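Local coordinates for Di-haem cytochrome c peroxidase family protein (Burkholderia thailandensis E264, PDB 6NX0) that binds two c-type hemes, reaches an unusually stable bis-Fe(IV) state and probably acts as a peroxidase of the diheme cytochrome c peroxidase family, at residues A393-N398 against A445-L450; P370-V375 against A452-L457. All blocks are in the same frame, centred on the assembly; numbering follows the deposited sequence.

Contact 1. Residues A393-N398 against A445-L450; sequences AVAFYN and ADVDDL. With HEC (heme c), chain C.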
loop_
_atom_site.group_PDB
_atom_site.type_symbol
_atom_site.label_atom_id
_atom_site.label_comp_id
_atom_site.label_asym_id
_atom_site.label_seq_id
_atom_site.Cartn_x
_atom_site.Cartn_y
_atom_site.Cartn_z
ATOM N N ALA A 393 7.315 10.223 10.119
ATOM C CA ALA A 393 6.582 10.247 8.852
ATOM C C ALA A 393 5.681 11.463 8.760
ATOM O O ALA A 393 5.567 12.070 7.689
ATOM C CB ALA A 393 5.763 8.976 8.683
ATOM N N VAL A 394 5.023 11.824 9.868
ATOM C CA VAL A 394 4.151 12.996 9.878
ATOM C C VAL A 394 4.976 14.282 9.863
ATOM O O VAL A 394 4.679 15.230 9.116
ATOM C CB VAL A 394 3.222 12.929 11.104
ATOM C CG1 VAL A 394 2.385 14.209 11.237
ATOM C CG2 VAL A 394 2.325 11.702 11.048
ATOM N N ALA A 395 6.023 14.348 10.695
ATOM C CA ALA A 395 6.856 15.545 10.778
ATOM C C ALA A 395 7.522 15.870 9.442
ATOM O O ALA A 395 7.761 17.039 9.134
ATOM C CB ALA A 395 7.916 15.359 11.866
ATOM N N PHE A 396 7.799 14.852 8.629
ATOM C CA PHE A 396 8.399 15.068 7.316
ATOM C C PHE A 396 7.592 16.073 6.500
ATOM O O PHE A 396 8.157 16.944 5.838
ATOM C CB PHE A 396 8.498 13.718 6.588
ATOM C CG PHE A 396 8.805 13.821 5.117
ATOM C CD1 PHE A 396 10.098 14.073 4.685
ATOM C CD2 PHE A 396 7.789 13.677 4.167
ATOM C CE1 PHE A 396 10.374 14.170 3.333
ATOM C CE2 PHE A 396 8.089 13.786 2.815
ATOM C CZ PHE A 396 9.357 14.025 2.420
ATOM N N TYR A 397 6.269 15.951 6.518
ATOM C CA TYR A 397 5.432 16.869 5.749
ATOM C C TYR A 397 5.616 18.300 6.199
ATOM O O TYR A 397 5.564 19.221 5.376
ATOM C CB TYR A 397 3.968 16.495 5.871
ATOM C CG TYR A 397 3.615 15.234 5.142
ATOM C CD1 TYR A 397 3.321 15.263 3.784
ATOM C CD2 TYR A 397 3.560 14.018 5.806
ATOM C CE1 TYR A 397 2.982 14.108 3.113
ATOM C CE2 TYR A 397 3.214 12.858 5.143
ATOM C CZ TYR A 397 2.938 12.912 3.798
ATOM O OH TYR A 397 2.590 11.791 3.120
ATOM N N ASN A 398 5.836 18.506 7.492
ATOM C CA ASN A 398 5.862 19.865 8.004
ATOM C C ASN A 398 7.135 20.619 7.627
ATOM O O ASN A 398 7.083 21.839 7.410
ATOM C CB ASN A 398 5.697 19.842 9.521
ATOM C CG ASN A 398 5.307 21.181 10.083
ATOM O OD1 ASN A 398 4.555 21.937 9.462
ATOM N ND2 ASN A 398 5.815 21.484 11.286
ATOM N N ALA A 445 3.351 20.670 18.429
ATOM C CA ALA A 445 2.130 20.184 19.064
ATOM C C ALA A 445 1.103 19.735 18.027
ATOM O O ALA A 445 0.377 18.753 18.235
ATOM C CB ALA A 445 1.541 21.280 19.965
ATOM N N ASP A 446 1.003 20.467 16.911
ATOM C CA ASP A 446 0.141 20.042 15.816
ATOM C C ASP A 446 0.537 18.653 15.322
ATOM O O ASP A 446 -0.322 17.804 15.075
ATOM C CB ASP A 446 0.234 21.010 14.635
ATOM C CG ASP A 446 -0.391 22.378 14.909
ATOM O OD1 ASP A 446 -1.233 22.497 15.823
ATOM O OD2 ASP A 446 -0.045 23.331 14.174
ATOM N N VAL A 447 1.836 18.427 15.154
ATOM C CA VAL A 447 2.310 17.120 14.694
ATOM C C VAL A 447 1.923 16.047 15.697
ATOM O O VAL A 447 1.446 14.965 15.319
ATOM C CB VAL A 447 3.825 17.176 14.458
ATOM C CG1 VAL A 447 4.395 15.777 14.213
ATOM C CG2 VAL A 447 4.138 18.079 13.284
ATOM N N ASP A 448 2.123 16.322 16.997
ATOM C CA ASP A 448 1.708 15.369 18.026
ATOM C C ASP A 448 0.215 15.037 17.914
ATOM O O ASP A 448 -0.200 13.884 18.088
ATOM C CB ASP A 448 1.994 15.921 19.425
ATOM C CG ASP A 448 3.480 16.222 19.693
ATOM O OD1 ASP A 448 4.391 15.734 18.990
ATOM O OD2 ASP A 448 3.742 16.975 20.663
ATOM N N ASP A 449 -0.623 16.052 17.668
ATOM C CA ASP A 449 -2.058 15.832 17.582
ATOM C C ASP A 449 -2.436 14.997 16.359
ATOM O O ASP A 449 -3.322 14.141 16.444
ATOM C CB ASP A 449 -2.777 17.178 17.567
ATOM C CG ASP A 449 -2.675 17.927 18.898
ATOM O OD1 ASP A 449 -2.225 17.332 19.907
ATOM O OD2 ASP A 449 -3.051 19.131 18.922
ATOM N N LEU A 450 -1.759 15.226 15.222
ATOM C CA LEU A 450 -1.969 14.395 14.040
ATOM C C LEU A 450 -1.627 12.936 14.319
ATOM O O LEU A 450 -2.388 12.036 13.942
ATOM C CB LEU A 450 -1.142 14.923 12.875
ATOM C CG LEU A 450 -1.718 16.153 12.156
ATOM C CD1 LEU A 450 -0.653 16.825 11.288
ATOM C CD2 LEU A 450 -2.911 15.778 11.339
HETATM FE FE HEC C . 0.727 11.162 3.112
HETATM C CHA HEC C . 2.461 8.226 2.769
HETATM C CHB HEC C . 0.589 10.696 6.511
HETATM C CHC HEC C . -0.405 14.372 3.536
HETATM C CHD HEC C . 0.498 11.511 -0.275
HETATM N NA HEC C . 1.347 9.708 4.384
HETATM C C1A HEC C . 2.008 8.552 4.012
HETATM C C2A HEC C . 2.357 7.858 5.224
HETATM C C3A HEC C . 1.753 8.485 6.240
HETATM C C4A HEC C . 1.108 9.670 5.735
HETATM C CMA HEC C . 1.891 8.180 7.730
HETATM C CAA HEC C . 3.071 6.487 5.285
HETATM C CBA HEC C . 2.072 5.344 5.231
HETATM C CGA HEC C . 2.676 3.962 5.160
HETATM O O1A HEC C . 1.856 3.019 4.941
HETATM O O2A HEC C . 3.922 3.807 5.025
HETATM N NB HEC C . 0.171 12.303 4.681
HETATM C C1B HEC C . 0.138 11.888 6.015
HETATM C C2B HEC C . -0.336 12.996 6.823
HETATM C C3B HEC C . -0.551 14.044 6.029
HETATM C C4B HEC C . -0.281 13.607 4.666
HETATM C CMB HEC C . -0.589 12.902 8.350
HETATM C CAB HEC C . -0.940 15.495 6.411
HETATM C CBB HEC C . 0.127 16.113 7.343
HETATM N NC HEC C . 0.085 12.625 1.878
HETATM C C1C HEC C . -0.275 13.904 2.258
HETATM C C2C HEC C . -0.559 14.646 1.061
HETATM C C3C HEC C . -0.407 13.831 0.009
HETATM C C4C HEC C . 0.040 12.548 0.497
HETATM C CMC HEC C . -1.060 16.106 1.114
HETATM C CAC HEC C . -0.836 14.099 -1.442
HETATM C CBC HEC C . -0.006 15.283 -1.982
HETATM N ND HEC C . 1.319 10.034 1.550
HETATM C C1D HEC C . 1.129 10.394 0.212
HETATM C C2D HEC C . 1.885 9.488 -0.602
HETATM C C3D HEC C . 2.560 8.542 0.314
HETATM C C4D HEC C . 2.125 8.903 1.636
HETATM C CMD HEC C . 2.004 9.476 -2.123
HETATM C CAD HEC C . 3.517 7.408 -0.076
HETATM C CBD HEC C . 4.907 7.996 -0.212
HETATM C CGD HEC C . 5.958 6.915 -0.218
HETATM O O1D HEC C . 5.624 5.745 0.091
HETATM O O2D HEC C . 7.163 7.274 -0.363
#
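V394 and V447 meet where helices 390-399 and 444-455 cross, their CG1 methyls 3.9 Å apart. This is the tight part of the contact. The two side chains pass alongside one another, pointing opposite ways, and each sends CG1 away from its own backbone N (chi1 174° for V394), so that both methyls enter the interface. V394 CG1 also lies 4.0 Å from L450 CB, one turn further along the second helix. A395 adds its small CB at 4.3 Å from V447 CG1; so short a side chain lets the helix backbones come within 6.2 Å between A395 CA and V447 CA. The local axes run 9.6 Å apart at 139°, nearer antiparallel than parallel. Both helices belong to a cytochrome c domain, and the second also packs on helix 284-293, with L450 against L292 and F293 beside the heme. The first carries Y397, whose OH binds the heme iron at 2.0 Å, with H305 as the other axial ligand. The tyrosine ring leans over the porphyrin, with heme C4B 3.4 Å from the plane of one face, offset toward the rim, and is thus a ligand and a packing group at once. L450 CD1 spans the two environments, touching V394 CG1 and the heme carbon CBB. Packing is looser toward N398, where ND2 approaches V447 CG2 at 4.3 Å without bonding to it; this amide donates instead to the carbonyl of M442. On the outward side of the second helix, D448 is partly exposed and forms a salt bridge with R391, from the start of the first helix.

Contact 2. Residues P370-V375 against A452-L457; sequences PGLRNV and AFLRTL. With HEC (heme c), chain C.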
loop_
_atom_site.group_PDB
_atom_site.type_symbol
_atom_site.label_atom_id
_atom_site.label_comp_id
_atom_site.label_asym_id
_atom_site.label_seq_id
_atom_site.Cartn_x
_atom_site.Cartn_y
_atom_site.Cartn_z
ATOM N N PRO A 370 -1.015 5.693 0.013
ATOM C CA PRO A 370 -1.471 4.545 0.805
ATOM C C PRO A 370 -2.570 4.944 1.764
ATOM O O PRO A 370 -2.572 6.054 2.301
ATOM C CB PRO A 370 -0.211 4.136 1.576
ATOM C CG PRO A 370 0.516 5.431 1.758
ATOM C CD PRO A 370 0.255 6.249 0.528
ATOM N N GLY A 371 -3.491 4.019 2.008
ATOM C CA GLY A 371 -4.429 4.214 3.093
ATOM C C GLY A 371 -3.689 4.135 4.409
ATOM O O GLY A 371 -2.655 3.488 4.508
ATOM N N LEU A 372 -4.219 4.825 5.419
ATOM C CA LEU A 372 -3.566 4.996 6.711
ATOM C C LEU A 372 -4.179 4.148 7.822
ATOM O O LEU A 372 -3.748 4.267 8.979
ATOM C CB LEU A 372 -3.584 6.485 7.110
ATOM C CG LEU A 372 -2.875 7.406 6.106
ATOM C CD1 LEU A 372 -2.873 8.847 6.599
ATOM C CD2 LEU A 372 -1.457 6.935 5.860
ATOM N N ARG A 373 -5.175 3.314 7.528
ATOM C CA ARG A 373 -5.692 2.440 8.575
ATOM C C ARG A 373 -4.590 1.495 9.031
ATOM O O ARG A 373 -3.846 0.943 8.220
ATOM C CB ARG A 373 -6.909 1.662 8.089
ATOM C CG ARG A 373 -8.117 2.593 7.903
ATOM C CD ARG A 373 -9.268 1.950 7.202
ATOM N NE ARG A 373 -10.503 2.742 7.296
ATOM C CZ ARG A 373 -11.341 2.698 8.322
ATOM N NH1 ARG A 373 -11.061 1.941 9.380
ATOM N NH2 ARG A 373 -12.438 3.442 8.316
ATOM N N ASN A 374 -4.490 1.335 10.349
ATOM C CA ASN A 374 -3.480 0.529 11.039
ATOM C C ASN A 374 -2.062 1.028 10.837
ATOM O O ASN A 374 -1.106 0.299 11.137
ATOM C CB ASN A 374 -3.604 -0.944 10.668
ATOM C CG ASN A 374 -4.919 -1.493 11.109
ATOM O OD1 ASN A 374 -5.162 -1.602 12.327
ATOM N ND2 ASN A 374 -5.786 -1.813 10.162
ATOM N N VAL A 375 -1.889 2.285 10.420
ATOM C CA VAL A 375 -0.534 2.801 10.197
ATOM C C VAL A 375 0.294 2.764 11.471
ATOM O O VAL A 375 1.508 2.531 11.428
ATOM C CB VAL A 375 -0.600 4.218 9.578
ATOM C CG1 VAL A 375 -1.157 5.235 10.562
ATOM C CG2 VAL A 375 0.783 4.637 9.021
ATOM N N ALA A 452 -1.772 11.491 17.249
ATOM C CA ALA A 452 -2.862 10.994 18.082
ATOM C C ALA A 452 -4.073 10.603 17.241
ATOM O O ALA A 452 -4.706 9.566 17.463
ATOM C CB ALA A 452 -3.255 12.049 19.118
ATOM N N PHE A 453 -4.408 11.413 16.228
ATOM C CA PHE A 453 -5.520 11.041 15.379
ATOM C C PHE A 453 -5.224 9.767 14.589
ATOM O O PHE A 453 -6.074 8.888 14.494
ATOM C CB PHE A 453 -5.865 12.192 14.441
ATOM C CG PHE A 453 -6.828 11.796 13.399
ATOM C CD1 PHE A 453 -8.110 11.416 13.734
ATOM C CD2 PHE A 453 -6.446 11.756 12.059
ATOM C CE1 PHE A 453 -8.999 10.998 12.760
ATOM C CE2 PHE A 453 -7.328 11.344 11.082
ATOM C CZ PHE A 453 -8.600 10.958 11.421
ATOM N N LEU A 454 -4.025 9.645 14.009
ATOM C CA LEU A 454 -3.736 8.444 13.218
ATOM C C LEU A 454 -3.821 7.183 14.062
ATOM O O LEU A 454 -4.148 6.108 13.550
ATOM C CB LEU A 454 -2.364 8.560 12.569
ATOM C CG LEU A 454 -2.279 9.662 11.495
ATOM C CD1 LEU A 454 -0.844 9.737 10.949
ATOM C CD2 LEU A 454 -3.306 9.424 10.383
ATOM N N ARG A 455 -3.525 7.289 15.354
ATOM C CA ARG A 455 -3.612 6.117 16.213
ATOM C C ARG A 455 -5.053 5.651 16.423
ATOM O O ARG A 455 -5.270 4.493 16.791
ATOM C CB ARG A 455 -2.916 6.440 17.544
ATOM C CG ARG A 455 -1.418 6.629 17.433
ATOM C CD ARG A 455 -0.829 7.351 18.679
ATOM N NE ARG A 455 -1.101 6.602 19.910
ATOM C CZ ARG A 455 -0.359 5.593 20.364
ATOM N NH1 ARG A 455 0.718 5.201 19.702
ATOM N NH2 ARG A 455 -0.717 4.970 21.494
ATOM N N THR A 456 -6.058 6.494 16.156
ATOM C CA THR A 456 -7.449 6.049 16.234
ATOM C C THR A 456 -7.856 5.142 15.077
ATOM O O THR A 456 -8.955 4.570 15.104
ATOM C CB THR A 456 -8.432 7.237 16.284
ATOM O OG1 THR A 456 -8.587 7.844 14.981
ATOM C CG2 THR A 456 -8.021 8.275 17.334
ATOM N N LEU A 457 -7.008 5.000 14.060
ATOM C CA LEU A 457 -7.345 4.208 12.886
ATOM C C LEU A 457 -6.885 2.755 13.002
ATOM O O LEU A 457 -6.958 2.006 12.025
ATOM C CB LEU A 457 -6.725 4.837 11.635
ATOM C CG LEU A 457 -6.895 6.341 11.469
ATOM C CD1 LEU A 457 -6.304 6.808 10.149
ATOM C CD2 LEU A 457 -8.362 6.720 11.558
HETATM FE FE HEC C . 0.727 11.162 3.112
HETATM C CHA HEC C . 2.461 8.226 2.769
HETATM C CHB HEC C . 0.589 10.696 6.511
HETATM C CHC HEC C . -0.405 14.372 3.536
HETATM C CHD HEC C . 0.498 11.511 -0.275
HETATM N NA HEC C . 1.347 9.708 4.384
HETATM C C1A HEC C . 2.008 8.552 4.012
HETATM C C2A HEC C . 2.357 7.858 5.224
HETATM C C3A HEC C . 1.753 8.485 6.240
HETATM C C4A HEC C . 1.108 9.670 5.735
HETATM C CMA HEC C . 1.891 8.180 7.730
HETATM C CAA HEC C . 3.071 6.487 5.285
HETATM C CBA HEC C . 2.072 5.344 5.231
HETATM C CGA HEC C . 2.676 3.962 5.160
HETATM O O1A HEC C . 1.856 3.019 4.941
HETATM O O2A HEC C . 3.922 3.807 5.025
HETATM N NB HEC C . 0.171 12.303 4.681
HETATM C C1B HEC C . 0.138 11.888 6.015
HETATM C C2B HEC C . -0.336 12.996 6.823
HETATM C C3B HEC C . -0.551 14.044 6.029
HETATM C C4B HEC C . -0.281 13.607 4.666
HETATM C CMB HEC C . -0.589 12.902 8.350
HETATM C CAB HEC C . -0.940 15.495 6.411
HETATM C CBB HEC C . 0.127 16.113 7.343
HETATM N NC HEC C . 0.085 12.625 1.878
HETATM C C1C HEC C . -0.275 13.904 2.258
HETATM C C2C HEC C . -0.559 14.646 1.061
HETATM C C3C HEC C . -0.407 13.831 0.009
HETATM C C4C HEC C . 0.040 12.548 0.497
HETATM C CMC HEC C . -1.060 16.106 1.114
HETATM C CAC HEC C . -0.836 14.099 -1.442
HETATM C CBC HEC C . -0.006 15.283 -1.982
HETATM N ND HEC C . 1.319 10.034 1.550
HETATM C C1D HEC C . 1.129 10.394 0.212
HETATM C C2D HEC C . 1.885 9.488 -0.602
HETATM C C3D HEC C . 2.560 8.542 0.314
HETATM C C4D HEC C . 2.125 8.903 1.636
HETATM C CMD HEC C . 2.004 9.476 -2.123
HETATM C CAD HEC C . 3.517 7.408 -0.076
HETATM C CBD HEC C . 4.907 7.996 -0.212
HETATM C CGD HEC C . 5.958 6.915 -0.218
HETATM O O1D HEC C . 5.624 5.745 0.091
HETATM O O2D HEC C . 7.163 7.274 -0.363
HETATM O O HOH W 1 -8.894 0.634 10.662
#
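L372 and V375 of the loop 370-375 meet L454 and L457 of segment 452-457 through apolar packing. L372 CB touches L457 CD1, while its CD1 fits between L454 CD2, 3.9 Å away, and the heme, and its CD2 packs over the porphyrin, 3.6 Å from C3A. V375 CG1 sits between its own backbone N and carbonyl carbon (chi1 68°), a torsion that aims it at L454 CB, 4.1 Å away, and turns CG2 to the heme methyl CMA. A branched residue suits this place, since one methyl serves the helix and the other the cofactor. P370 packs CD against the same macrocycle, 3.3 Å from C3D, with CG by CHA. The loop thus lines the heme face that H305 ligates: L372 packs on H305, and P370 O accepts a weak hydrogen bond from its ND1. Residues 372-375 form a type II beta turn, with N374 at the third position in a left-handed backbone conformation. Of the polar links, the direct one runs from N374 N to L457 O at 3.1 Å; the donor stands above the carbonyl plane, 57° out of it. A water makes a second link, donating to L457 O and accepting from R373 NH1 in the plane of the guanidinium. R373 reaches it with an extended chain, and its charge is met by a salt bridge to D273 and a cation-pi contact with Y165. Within residues 452-457, T456 OG1 donates to F453 O at 2.8 Å. The carboxamide of N374 turns elsewhere, its OD1 accepting from D459 N.

Both contacts are buried and both use helix 444-455, contact 1 its earlier turns and contact 2 its last ones. Contact 2 lies nearer the chain's centre (about 13 Å between centres) than contact 1 (about 21 Å), which has partly exposed aspartates on its flank. They adjoin at V394 CG2 and L454 CD1, 3.7 Å apart. Each reaches the same heme, but from different faces: residues 393-398 supply the tyrosine ligand, whereas 370-375 pack on the histidine side. Contact 1 joins two helices by van der Waals packing, without polar bonds between the segments; contact 2 joins a beta turn to the close of the helical run, where L457 O accepts from both N374 N and a water.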